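Putative cellulase CEL6 (Mycobacterium tuberculosis, PDB 1UP3) probably acts as a family 6 glycoside hydrolase, an endoglucanase that cleaves internal beta-1,4-glucosidic bonds of cellulose. Local coordinates at residues Pro9-Pro14 with Gly62-Ala67; Ala51-Thr56 with Arg98-Ala103; Arg81-Tyr86 with Ala125-Pro130; Glu197-Gly202 with Ala248-His253; Gly264-Thr269 with Gly273-Gly278. One frame throughout, in Å; residues are numbered along the deposited sequence.

Interaction 1: residues Pro9-Pro14 with Gly62-Ala67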
# COMPACT_ATOMS: atom_id res chain seq x y z
N PRO A 9 9.53 -12.87 -9.08
CA PRO A 9 8.56 -11.89 -9.54
C PRO A 9 7.50 -11.64 -8.48
O PRO A 9 7.25 -12.49 -7.65
CB PRO A 9 7.96 -12.52 -10.79
CG PRO A 9 8.17 -13.98 -10.64
CD PRO A 9 9.47 -14.13 -9.86
N PHE A 10 6.90 -10.45 -8.54
CA PHE A 10 5.77 -10.15 -7.69
C PHE A 10 4.52 -10.89 -8.22
O PHE A 10 4.32 -11.05 -9.42
CB PHE A 10 5.55 -8.64 -7.61
CG PHE A 10 6.73 -7.90 -7.03
CD1 PHE A 10 7.08 -8.09 -5.72
CD2 PHE A 10 7.49 -7.05 -7.82
CE1 PHE A 10 8.17 -7.45 -5.17
CE2 PHE A 10 8.63 -6.41 -7.28
CZ PHE A 10 8.96 -6.62 -5.97
N TYR A 11 3.68 -11.32 -7.29
CA TYR A 11 2.49 -12.12 -7.63
C TYR A 11 1.40 -11.33 -8.32
O TYR A 11 0.99 -10.28 -7.82
CB TYR A 11 1.95 -12.72 -6.36
CG TYR A 11 0.75 -13.65 -6.50
CD1 TYR A 11 0.78 -14.74 -7.34
CD2 TYR A 11 -0.38 -13.46 -5.72
CE1 TYR A 11 -0.34 -15.61 -7.43
CE2 TYR A 11 -1.45 -14.29 -5.82
CZ TYR A 11 -1.43 -15.37 -6.68
OH TYR A 11 -2.54 -16.19 -6.76
N VAL A 12 0.93 -11.85 -9.45
CA VAL A 12 -0.22 -11.31 -10.14
C VAL A 12 -1.47 -12.04 -9.62
O VAL A 12 -1.60 -13.27 -9.80
CB VAL A 12 -0.07 -11.47 -11.61
CG1 VAL A 12 -1.35 -10.99 -12.33
CG2 VAL A 12 1.16 -10.72 -12.12
N ASP A 13 -2.38 -11.29 -9.00
CA ASP A 13 -3.63 -11.82 -8.45
C ASP A 13 -4.53 -12.25 -9.62
O ASP A 13 -4.98 -11.39 -10.41
CB ASP A 13 -4.30 -10.72 -7.65
CG ASP A 13 -5.60 -11.16 -6.99
OD1 ASP A 13 -6.09 -12.27 -7.30
OD2 ASP A 13 -6.23 -10.36 -6.25
N PRO A 14 -4.79 -13.54 -9.79
CA PRO A 14 -5.58 -14.00 -10.94
C PRO A 14 -7.08 -13.70 -10.82
O PRO A 14 -7.80 -13.94 -11.79
CB PRO A 14 -5.33 -15.52 -10.94
CG PRO A 14 -5.13 -15.83 -9.53
CD PRO A 14 -4.37 -14.66 -8.92
N GLY A 62 0.26 -18.83 0.19
CA GLY A 62 0.47 -20.16 -0.36
C GLY A 62 0.27 -20.21 -1.87
O GLY A 62 1.01 -20.91 -2.57
N ALA A 63 -0.72 -19.47 -2.39
CA ALA A 63 -0.94 -19.40 -3.82
C ALA A 63 0.23 -18.71 -4.51
O ALA A 63 0.67 -19.13 -5.58
CB ALA A 63 -2.24 -18.67 -4.15
N ALA A 64 0.74 -17.66 -3.88
CA ALA A 64 1.86 -16.94 -4.45
C ALA A 64 3.09 -17.85 -4.50
O ALA A 64 3.77 -17.92 -5.52
CB ALA A 64 2.13 -15.69 -3.64
N GLN A 65 3.32 -18.58 -3.43
CA GLN A 65 4.43 -19.55 -3.38
C GLN A 65 4.30 -20.61 -4.46
O GLN A 65 5.31 -20.99 -5.09
CB GLN A 65 4.52 -20.22 -2.03
CG GLN A 65 5.63 -21.23 -1.88
CD GLN A 65 5.88 -21.57 -0.44
OE1 GLN A 65 5.01 -22.14 0.19
NE2 GLN A 65 7.04 -21.17 0.09
N ALA A 66 3.08 -21.07 -4.68
CA ALA A 66 2.82 -22.05 -5.76
C ALA A 66 3.10 -21.51 -7.15
O ALA A 66 3.29 -22.29 -8.09
CB ALA A 66 1.39 -22.59 -5.65
N ALA A 67 3.00 -20.17 -7.30
CA ALA A 67 3.33 -19.47 -8.55
C ALA A 67 4.79 -19.03 -8.64
O ALA A 67 5.17 -18.41 -9.62
CB ALA A 67 2.40 -18.27 -8.72
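The phenol oxygen of Tyr11 is hydrogen-bonded to O3 of a bound polyethylene-glycol molecule, and the same oxygen, Tyr11 OH, is 3.6 Å from Ala63 CB. Between the two segments themselves there is no hydrogen bond. What joins Pro9-Pro14 to Gly62-Ala67 is one aromatic ring laid against the alanine-lined end of a helix.

The ring gets there because CG of Tyr11 stands opposite the backbone nitrogen (chi1 -177°), which carries it away from its own chain and over the helix end. Ala64 lies under one face. Its CA is 3.9 Å from the ring centroid and 15° off the ring normal, a CH-pi contact displaced toward the rim, while Ala64 CB sits 3.8 Å from Tyr11 CG. Ala67, just past the last helical turn, approaches obliquely, its CB 4.0 Å from Tyr11 CE1. Ala63, Ala64 and Ala67 thus follow the length of the ring, from hydroxyl to the CD1-CE1 side, and their single methyls let it lie close to the helix.

Other partners fix the tyrosine further. Tyr60, on the same helix, meets it edge-to-face, and backbone hydrogen bonds join both Pro9 and Tyr11 to Met70.

Tyr11, Ala63, Asp13 and Pro14 are among the residues lining the glycol site. The glycol probably came from the crystallisation liquor. In architectural terms, a loop near the N-terminus, ahead of helix 17-24, is packed on the C-terminal end of helix 50-66, one of the helices packed outside the parallel strands of the family 6 beta/alpha barrel.

Interaction 2: residues Ala51-Thr56 with Arg98-Ala103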
# COMPACT_ATOMS: atom_id res chain seq x y z
N ALA A 51 -11.21 -13.82 13.26
CA ALA A 51 -11.53 -15.23 13.35
C ALA A 51 -11.14 -16.00 12.11
O ALA A 51 -10.93 -17.23 12.19
CB ALA A 51 -13.01 -15.40 13.56
N THR A 52 -11.10 -15.32 10.95
CA THR A 52 -10.86 -16.01 9.69
C THR A 52 -9.73 -15.47 8.83
O THR A 52 -9.33 -16.12 7.85
CB THR A 52 -12.13 -16.04 8.83
OG1 THR A 52 -12.50 -14.70 8.49
CG2 THR A 52 -13.32 -16.68 9.66
N VAL A 53 -9.21 -14.28 9.13
CA VAL A 53 -8.22 -13.66 8.25
C VAL A 53 -6.93 -14.48 8.12
O VAL A 53 -6.23 -14.38 7.10
CB VAL A 53 -7.92 -12.21 8.68
CG1 VAL A 53 -7.18 -12.13 10.02
CG2 VAL A 53 -7.10 -11.47 7.61
N GLY A 54 -6.60 -15.27 9.13
CA GLY A 54 -5.45 -16.14 9.07
C GLY A 54 -5.52 -17.10 7.90
O GLY A 54 -4.54 -17.28 7.17
N GLY A 55 -6.68 -17.71 7.70
CA GLY A 55 -6.90 -18.58 6.57
C GLY A 55 -6.82 -17.85 5.27
O GLY A 55 -6.27 -18.37 4.30
N THR A 56 -7.35 -16.62 5.20
CA THR A 56 -7.28 -15.82 3.99
C THR A 56 -5.83 -15.52 3.61
O THR A 56 -5.44 -15.62 2.44
CB THR A 56 -8.07 -14.54 4.22
OG1 THR A 56 -9.44 -14.88 4.52
CG2 THR A 56 -8.14 -13.70 2.95
N ARG A 98 -5.54 -5.48 17.52
CA ARG A 98 -4.48 -6.39 17.94
C ARG A 98 -4.80 -7.85 17.67
O ARG A 98 -3.94 -8.65 17.29
CB ARG A 98 -4.12 -6.16 19.39
CG ARG A 98 -3.55 -4.82 19.67
CD ARG A 98 -3.72 -4.48 21.10
NE ARG A 98 -2.51 -4.82 21.81
CZ ARG A 98 -1.60 -3.90 22.11
NH1 ARG A 98 -1.79 -2.62 21.78
NH2 ARG A 98 -0.49 -4.24 22.73
N GLY A 99 -6.02 -8.24 17.86
CA GLY A 99 -6.42 -9.61 17.60
C GLY A 99 -6.32 -9.94 16.12
O GLY A 99 -5.93 -11.04 15.72
N TRP A 100 -6.66 -8.95 15.31
CA TRP A 100 -6.54 -9.05 13.85
C TRP A 100 -5.10 -9.25 13.42
O TRP A 100 -4.83 -10.15 12.63
CB TRP A 100 -7.09 -7.80 13.21
CG TRP A 100 -7.27 -7.82 11.70
CD1 TRP A 100 -8.14 -8.60 10.98
CD2 TRP A 100 -6.62 -6.95 10.74
NE1 TRP A 100 -8.07 -8.27 9.64
CE2 TRP A 100 -7.17 -7.26 9.47
CE3 TRP A 100 -5.67 -5.91 10.83
CZ2 TRP A 100 -6.77 -6.58 8.29
CZ3 TRP A 100 -5.28 -5.26 9.70
CH2 TRP A 100 -5.84 -5.59 8.43
N ILE A 101 -4.18 -8.43 13.94
CA ILE A 101 -2.76 -8.57 13.66
C ILE A 101 -2.25 -9.98 14.10
O ILE A 101 -1.48 -10.61 13.37
CB ILE A 101 -1.94 -7.45 14.39
CG1 ILE A 101 -2.21 -6.08 13.75
CG2 ILE A 101 -0.49 -7.81 14.40
CD1 ILE A 101 -1.82 -5.99 12.25
N ASP A 102 -2.70 -10.48 15.26
CA ASP A 102 -2.28 -11.81 15.68
C ASP A 102 -2.69 -12.85 14.67
O ASP A 102 -1.93 -13.79 14.38
CB ASP A 102 -2.88 -12.20 17.04
CG ASP A 102 -2.35 -11.37 18.17
OD1 ASP A 102 -1.30 -10.72 18.05
OD2 ASP A 102 -2.96 -11.31 19.28
N ALA A 103 -3.91 -12.71 14.18
CA ALA A 103 -4.45 -13.65 13.19
C ALA A 103 -3.72 -13.56 11.86
O ALA A 103 -3.42 -14.58 11.26
CB ALA A 103 -5.93 -13.41 13.01
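Helices 50-66 and 94-108 run side by side in nearly the same sense, their short segments crossing at -29° with axes 8.2 Å apart at closest approach. This is the packing of neighbouring helices in the outer layer of a beta/alpha barrel: the first links strands 42-44 and 72-75, the second links 72-75 to 113-117, so two successive beta-alpha-beta crossovers meet here.

Val53 carries the contact. Its CG1 takes the crowded position between backbone nitrogen and carbonyl carbon (chi1 68°), and this brings the methyl to the other helix. There it meets two residues about one helical turn apart: Ala103 CB at 3.5 Å, tighter than a usual carbon-carbon contact, and Trp100 CD1 at 3.8 Å. The second methyl goes to the indole as well, with Val53 CG2 lying 3.9 Å from Trp100 NE1. The valine therefore meets the indole at CD1 and NE1, obliquely, and the two side chains cross at about a right angle.

Trp100 leaves its helix with CG opposite the backbone nitrogen (chi1 -170°), which swings the five-membered ring back toward Val53. NE1 makes a weak hydrogen bond to Phe48 O, just ahead of helix 50-66, so the indole has a polar tie to the same side of the contact. Its remaining surroundings include Phe91 and, on the strand beneath, Leu75.

Where the backbones come nearest, Gly54 has no side chain to hold them apart: the CA atoms of Gly54 and Ala103 are 4.9 Å from each other, and Gly54 CA rests 3.4 Å from Ala103 O.

Interaction 3: residues Arg81-Tyr86 with Ala125-Pro130. With BGC (beta-D-glucopyranose), chain B.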
# COMPACT_ATOMS: atom_id res chain seq x y z
N ARG A 81 -9.89 4.67 10.74
CA ARG A 81 -9.29 4.69 9.40
C ARG A 81 -9.77 5.90 8.63
O ARG A 81 -10.95 6.20 8.63
CB ARG A 81 -9.59 3.41 8.65
CG ARG A 81 -8.74 3.17 7.43
CD ARG A 81 -9.12 1.89 6.75
NE ARG A 81 -10.38 2.00 6.06
CZ ARG A 81 -10.96 1.00 5.44
NH1 ARG A 81 -10.40 -0.20 5.41
NH2 ARG A 81 -12.09 1.20 4.80
N ASP A 82 -8.80 6.58 7.98
CA ASP A 82 -9.06 7.72 7.14
C ASP A 82 -9.70 8.88 7.89
O ASP A 82 -10.24 9.79 7.26
CB ASP A 82 -9.92 7.32 5.94
CG ASP A 82 -9.60 8.11 4.71
OD1 ASP A 82 -8.38 8.33 4.42
OD2 ASP A 82 -10.51 8.61 3.98
N CYS A 83 -9.63 8.86 9.23
CA CYS A 83 -10.24 9.91 10.04
C CYS A 83 -11.69 10.18 9.61
O CYS A 83 -12.14 11.32 9.64
CB CYS A 83 -9.41 11.17 9.96
SG CYS A 83 -7.70 10.95 10.49
N GLY A 84 -12.41 9.12 9.28
CA GLY A 84 -13.84 9.20 9.00
C GLY A 84 -14.21 9.81 7.67
O GLY A 84 -15.38 10.17 7.44
N SER A 85 -13.23 9.90 6.77
CA SER A 85 -13.43 10.51 5.44
C SER A 85 -13.86 9.42 4.42
O SER A 85 -14.48 8.42 4.79
CB SER A 85 -12.17 11.27 5.03
OG SER A 85 -12.34 11.97 3.80
N TYR A 86 -13.53 9.61 3.15
CA TYR A 86 -14.07 8.77 2.06
C TYR A 86 -13.76 7.29 2.23
O TYR A 86 -14.56 6.43 1.87
CB TYR A 86 -13.57 9.24 0.71
CG TYR A 86 -13.89 10.68 0.41
CD1 TYR A 86 -15.21 11.11 0.38
CD2 TYR A 86 -12.90 11.62 0.23
CE1 TYR A 86 -15.51 12.40 0.13
CE2 TYR A 86 -13.21 12.94 -0.02
CZ TYR A 86 -14.52 13.32 -0.07
OH TYR A 86 -14.85 14.64 -0.31
N ALA A 125 -2.22 10.89 11.52
CA ALA A 125 -2.49 10.72 12.95
C ALA A 125 -2.83 12.03 13.66
O ALA A 125 -3.47 11.99 14.69
CB ALA A 125 -1.36 10.02 13.63
N ASP A 126 -2.43 13.16 13.10
CA ASP A 126 -2.71 14.44 13.74
C ASP A 126 -4.19 14.80 13.82
O ASP A 126 -4.57 15.69 14.62
CB ASP A 126 -1.96 15.58 13.06
CG ASP A 126 -0.47 15.50 13.24
OD1 ASP A 126 0.02 15.10 14.32
OD2 ASP A 126 0.28 15.94 12.34
N CYS A 127 -5.04 14.15 13.02
CA CYS A 127 -6.51 14.32 13.14
C CYS A 127 -7.05 13.81 14.48
O CYS A 127 -8.14 14.17 14.89
CB CYS A 127 -7.25 13.60 11.99
SG CYS A 127 -7.48 11.82 12.26
N LEU A 128 -6.28 12.95 15.15
CA LEU A 128 -6.69 12.33 16.39
C LEU A 128 -6.29 13.18 17.60
O LEU A 128 -5.35 13.97 17.55
CB LEU A 128 -6.04 10.96 16.52
CG LEU A 128 -6.32 9.98 15.36
CD1 LEU A 128 -5.50 8.70 15.52
CD2 LEU A 128 -7.78 9.66 15.31
N SER A 129 -6.95 12.95 18.73
CA SER A 129 -6.55 13.57 19.97
C SER A 129 -5.19 13.02 20.40
O SER A 129 -4.78 11.93 19.95
CB SER A 129 -7.61 13.22 21.02
OG SER A 129 -7.43 11.86 21.39
N PRO A 130 -4.43 13.72 21.24
CA PRO A 130 -3.13 13.17 21.64
C PRO A 130 -3.18 11.73 22.17
O PRO A 130 -2.27 10.94 21.86
CB PRO A 130 -2.63 14.18 22.67
CG PRO A 130 -3.34 15.40 22.35
CD PRO A 130 -4.68 15.05 21.79
C2 BGC B . -6.36 11.08 1.87
C3 BGC B . -6.29 9.56 1.88
C4 BGC B . -5.40 9.05 0.75
C5 BGC B . -4.04 9.79 0.83
C6 BGC B . -3.15 9.45 -0.38
C1 BGC B . -4.94 11.66 1.91
O2 BGC B . -7.18 11.58 2.95
O3 BGC B . -7.59 8.98 1.80
O4 BGC B . -5.18 7.64 0.82
O5 BGC B . -4.21 11.20 0.80
O6 BGC B . -1.89 10.07 -0.25
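Cys83 and Cys127 reach toward each other across the gap between two surface loops and meet in a disulfide, SG to SG 2.0 Å, with a torsion about the S-S bond of -81°. That near-perpendicular twist leaves Cys83 CB and Cys127 CB 3.8 Å apart. The half-cystines differ in how they leave the chain: SG of Cys83 lies opposite its carbonyl carbon, whereas SG of Cys127 is wedged between its own nitrogen and carbonyl carbon (chi1 82°). Asp82, Cys83 and Gly84 all have positive phi, and the turn is closed by Ser85 N bonding to Asp82 O at 3.0 Å.

This turn sends adjacent side chains different ways. While Cys83 points to the second loop, Asp82 points from it toward the bound glucose, whose O3 donates to Asp82 OD1 at 2.8 Å. The other carboxylate oxygen, OD2, accepts from Ala87 N, which fixes the rotation of the group. Asp120 and Asn191 also bond to this sugar.

The covalent link consequently ties the loop that carries a sugar-binding carboxylate to the chain following helix 121-124. It should limit how far that loop can move, and an oxidised pair of this kind is consistent with a protein that works outside the cytoplasm.

Interaction 4: residues Glu197-Gly202 with Ala248-His253; sequences EEIGYG and ATAGAH
A small, apolar surface contact joins helix 195-208 to the loop that leads into strand 254-258, the last strand of the parallel sheet, and it rests on a single side chain, Ile199. No hydrogen bond crosses it. The isoleucine holds its CG1 opposite the carbonyl carbon (chi1 -71°) and continues extended, so that its two branches part and each touches a different residue. CD1, at the far end, lies 3.7 Å from Ala250 C and 3.9 Å from Ala250 CB. The shorter branch covers the next residue, Ile199 CG2 standing 3.7 Å from Gly251 CA. The two methyls thus lie along the peptide link between Ala250 and Gly251, with the glycine giving the backbone room to come near: the CA atoms of Ile199 and Gly251 are 5.7 Å apart.

Behind this contact Ile199 also packs on Tyr214 and Ile216 of strand 213-217 and on Tyr257 of strand 254-258. Tyr257 OH is hydrogen-bonded to Ala250 N, which gives the loop a polar tie to the sheet.

Gly251 N is buried by the contact and has no hydrogen-bond partner in the model, so the pairing probably rests on van der Waals contact and the removal of the isoleucine methyls from water.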
# COMPACT_ATOMS: atom_id res chain seq x y z
N GLU A 197 10.95 12.50 -7.00
CA GLU A 197 10.66 13.28 -5.80
C GLU A 197 10.59 12.35 -4.58
O GLU A 197 11.15 12.67 -3.51
CB GLU A 197 9.42 14.13 -5.96
CG GLU A 197 9.17 15.01 -4.75
CD GLU A 197 7.97 15.91 -4.88
OE1 GLU A 197 7.65 16.35 -6.00
OE2 GLU A 197 7.33 16.17 -3.82
N GLU A 198 9.98 11.18 -4.76
CA GLU A 198 9.86 10.25 -3.63
C GLU A 198 11.18 9.62 -3.25
O GLU A 198 11.39 9.34 -2.06
CB GLU A 198 8.75 9.22 -3.88
CG GLU A 198 7.38 9.81 -4.18
CD GLU A 198 7.05 10.97 -3.29
OE1 GLU A 198 6.71 10.73 -2.12
OE2 GLU A 198 7.20 12.15 -3.71
N ILE A 199 12.10 9.41 -4.20
CA ILE A 199 13.45 8.91 -3.86
C ILE A 199 14.18 9.92 -3.00
O ILE A 199 14.82 9.58 -1.99
CB ILE A 199 14.26 8.58 -5.15
CG1 ILE A 199 13.70 7.32 -5.83
CG2 ILE A 199 15.75 8.40 -4.83
CD1 ILE A 199 14.24 7.09 -7.23
N GLY A 200 14.12 11.20 -3.37
CA GLY A 200 14.77 12.19 -2.54
C GLY A 200 14.25 12.20 -1.10
O GLY A 200 15.02 12.35 -0.13
N TYR A 201 12.94 12.07 -0.97
CA TYR A 201 12.29 12.05 0.34
C TYR A 201 12.64 10.78 1.11
O TYR A 201 12.99 10.85 2.32
CB TYR A 201 10.78 12.17 0.13
CG TYR A 201 9.91 12.29 1.35
CD1 TYR A 201 9.95 13.43 2.17
CD2 TYR A 201 8.99 11.31 1.66
CE1 TYR A 201 9.11 13.58 3.25
CE2 TYR A 201 8.18 11.42 2.76
CZ TYR A 201 8.21 12.58 3.54
OH TYR A 201 7.36 12.64 4.63
N GLY A 202 12.61 9.65 0.41
CA GLY A 202 12.96 8.36 0.98
C GLY A 202 14.40 8.30 1.47
O GLY A 202 14.70 7.76 2.54
N ALA A 248 14.72 -2.81 -9.92
CA ALA A 248 15.74 -1.99 -10.56
C ALA A 248 15.39 -0.53 -10.36
O ALA A 248 14.87 0.12 -11.24
CB ALA A 248 15.87 -2.34 -12.06
N THR A 249 15.71 -0.01 -9.19
CA THR A 249 15.33 1.35 -8.82
C THR A 249 16.51 2.29 -8.91
O THR A 249 17.68 1.87 -9.04
CB THR A 249 14.86 1.43 -7.39
OG1 THR A 249 15.95 1.07 -6.53
CG2 THR A 249 13.78 0.42 -7.08
N ALA A 250 16.20 3.58 -8.75
CA ALA A 250 17.17 4.66 -8.85
C ALA A 250 17.49 5.28 -7.50
O ALA A 250 18.13 6.34 -7.43
CB ALA A 250 16.69 5.74 -9.88
N GLY A 251 17.10 4.63 -6.41
CA GLY A 251 17.47 5.08 -5.08
C GLY A 251 18.31 4.07 -4.35
O GLY A 251 18.04 2.86 -4.38
N ALA A 252 19.33 4.56 -3.64
CA ALA A 252 20.26 3.69 -2.93
C ALA A 252 19.60 2.74 -1.91
O ALA A 252 20.09 1.63 -1.70
CB ALA A 252 21.28 4.52 -2.23
N HIS A 253 18.53 3.22 -1.27
CA HIS A 253 17.79 2.43 -0.29
C HIS A 253 16.37 2.08 -0.75
O HIS A 253 15.56 1.62 0.07
CB HIS A 253 17.76 3.17 1.03
CG HIS A 253 19.13 3.40 1.59
ND1 HIS A 253 19.84 4.55 1.35
CD2 HIS A 253 19.92 2.61 2.36
CE1 HIS A 253 21.01 4.47 1.96
NE2 HIS A 253 21.09 3.30 2.57

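Interaction 5: residues Gly264-Thr269 with Gly273-Gly278. With SO4 (sulfate ion), chain E.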
# COMPACT_ATOMS: atom_id res chain seq x y z
N GLY A 264 -7.58 1.73 -11.14
CA GLY A 264 -8.97 1.48 -11.48
C GLY A 264 -9.88 1.58 -10.28
O GLY A 264 -11.05 1.94 -10.42
N GLU A 265 -9.36 1.35 -9.08
CA GLU A 265 -10.18 1.51 -7.87
C GLU A 265 -10.42 2.97 -7.55
O GLU A 265 -9.49 3.80 -7.65
CB GLU A 265 -9.52 0.83 -6.67
CG GLU A 265 -9.67 -0.65 -6.70
CD GLU A 265 -9.06 -1.25 -5.42
OE1 GLU A 265 -8.79 -0.49 -4.43
OE2 GLU A 265 -8.88 -2.41 -5.38
N SER A 266 -11.67 3.32 -7.23
CA SER A 266 -12.01 4.69 -6.87
C SER A 266 -11.34 5.08 -5.56
O SER A 266 -11.21 4.28 -4.66
CB SER A 266 -13.52 4.86 -6.74
OG SER A 266 -13.82 6.20 -6.35
N ASP A 267 -10.95 6.34 -5.46
CA ASP A 267 -10.42 6.89 -4.22
C ASP A 267 -11.53 7.27 -3.24
O ASP A 267 -11.25 7.57 -2.06
CB ASP A 267 -9.52 8.10 -4.50
CG ASP A 267 -8.32 7.74 -5.35
OD1 ASP A 267 -7.62 6.78 -4.96
OD2 ASP A 267 -8.03 8.37 -6.41
N GLY A 268 -12.77 7.34 -3.74
CA GLY A 268 -13.91 7.75 -2.93
C GLY A 268 -14.94 8.53 -3.73
O GLY A 268 -14.80 8.73 -4.93
N THR A 269 -15.97 9.02 -3.04
CA THR A 269 -16.97 9.84 -3.67
C THR A 269 -16.46 11.23 -4.10
O THR A 269 -16.94 11.81 -5.09
CB THR A 269 -18.19 9.94 -2.74
OG1 THR A 269 -17.78 10.39 -1.46
CG2 THR A 269 -18.79 8.61 -2.47
N GLY A 273 -19.95 12.54 -6.12
CA GLY A 273 -20.82 11.40 -6.30
C GLY A 273 -20.14 10.26 -7.07
O GLY A 273 -20.81 9.43 -7.68
N GLU A 274 -18.81 10.20 -6.98
CA GLU A 274 -18.04 9.12 -7.63
C GLU A 274 -18.16 7.82 -6.84
O GLU A 274 -18.74 7.80 -5.74
CB GLU A 274 -16.59 9.56 -7.86
CG GLU A 274 -16.56 10.59 -8.98
CD GLU A 274 -15.31 11.39 -9.13
OE1 GLU A 274 -14.43 11.36 -8.24
OE2 GLU A 274 -15.21 12.09 -10.18
N PRO A 275 -17.71 6.68 -7.38
CA PRO A 275 -17.92 5.41 -6.67
C PRO A 275 -17.22 5.30 -5.32
O PRO A 275 -16.20 5.96 -5.07
CB PRO A 275 -17.45 4.37 -7.68
CG PRO A 275 -17.57 5.04 -9.00
CD PRO A 275 -17.13 6.46 -8.72
N GLN A 276 -17.83 4.54 -4.41
CA GLN A 276 -17.27 4.38 -3.04
C GLN A 276 -15.79 3.98 -3.13
O GLN A 276 -15.39 3.25 -4.05
CB GLN A 276 -18.08 3.30 -2.31
CG GLN A 276 -17.76 3.06 -0.86
CD GLN A 276 -18.26 1.68 -0.37
OE1 GLN A 276 -18.41 0.74 -1.16
NE2 GLN A 276 -18.46 1.57 0.94
N ALA A 277 -15.00 4.39 -2.14
CA ALA A 277 -13.59 4.05 -2.09
C ALA A 277 -13.39 2.56 -2.21
O ALA A 277 -14.10 1.74 -1.54
CB ALA A 277 -12.93 4.61 -0.81
N GLY A 278 -12.52 2.18 -3.15
CA GLY A 278 -12.16 0.79 -3.36
C GLY A 278 -12.90 0.04 -4.45
O GLY A 278 -12.49 -1.07 -4.85
S SO4 E . -19.96 13.18 -1.93
O1 SO4 E . -20.83 12.38 -1.09
O2 SO4 E . -20.10 12.79 -3.32
O3 SO4 E . -18.56 13.11 -1.47
O4 SO4 E . -20.22 14.63 -1.77
O HOH W 1 -16.07 6.69 -0.46
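Ser266 OG and Pro275 O form the shortest bond between the two segments, 2.7 Å, the hydroxyl approaching from above the carbonyl plane. Ser266 OG also accepts from Gly268 N at 3.0 Å, which makes an ST turn, and is bonded to Asn235 ND2. Placed opposite its backbone nitrogen (chi1 178°), this hydroxyl thus has three partners. Two backbone bonds join the segments as well: Gly278 N donates almost straight to Ser266 O (2.9 Å, 174°), and Glu274 N donates to Thr269 O at 3.1 Å, in the carbonyl plane and on a lone pair. Water serves Ala277 N at 3.0 Å and, weakly, Thr269 N.

At the turn end, a sulfate, probably from the crystallisation liquor, accepts through O3 from Thr269 OG1 (2.8 Å) and through O2 from Gly273 N (2.8 Å), with Gly271 N as a further donor. Asp267 points away from the facing segment and makes salt bridges with Arg220 and Lys261. Glu274 OE1 takes Arg272 in a salt bridge and a hydrogen bond from Asn235 ND2, so Asn235 serves both segments.

These bonds fold the chain between strand 254-258 and helix 282-291 back on itself, the segments running 147° apart. Glu274 and Pro275 pack on Tyr284 of that helix, and backbone bonds join Gly264 to Val281 and Ser266 to Arg279 just before it.

Interactions 1 and 2 share helix 50-66, near its two ends, with centres about 20 Å apart; interaction 2 lies wholly within the outer helical layer, whereas interaction 1 lays an N-terminal loop against it. Interaction 4, on the opposite side of the chain's centre from interaction 2, borders the sugar site indirectly, since Glu197 forms a salt bridge with Arg163 of the glycan pocket. Interactions 3 and 5 lie closer to the bound sugar: Asp82 bonds to a glucose, and the side chain of Asp267 comes within about 6 Å of one. These two contacts also touch, with Tyr86 CD1 packing 3.2 Å from Thr269 OG1 and Tyr86 O 3.6 Å from Ala277 CB, so the disulfide-tied loop leans on the folded-back one.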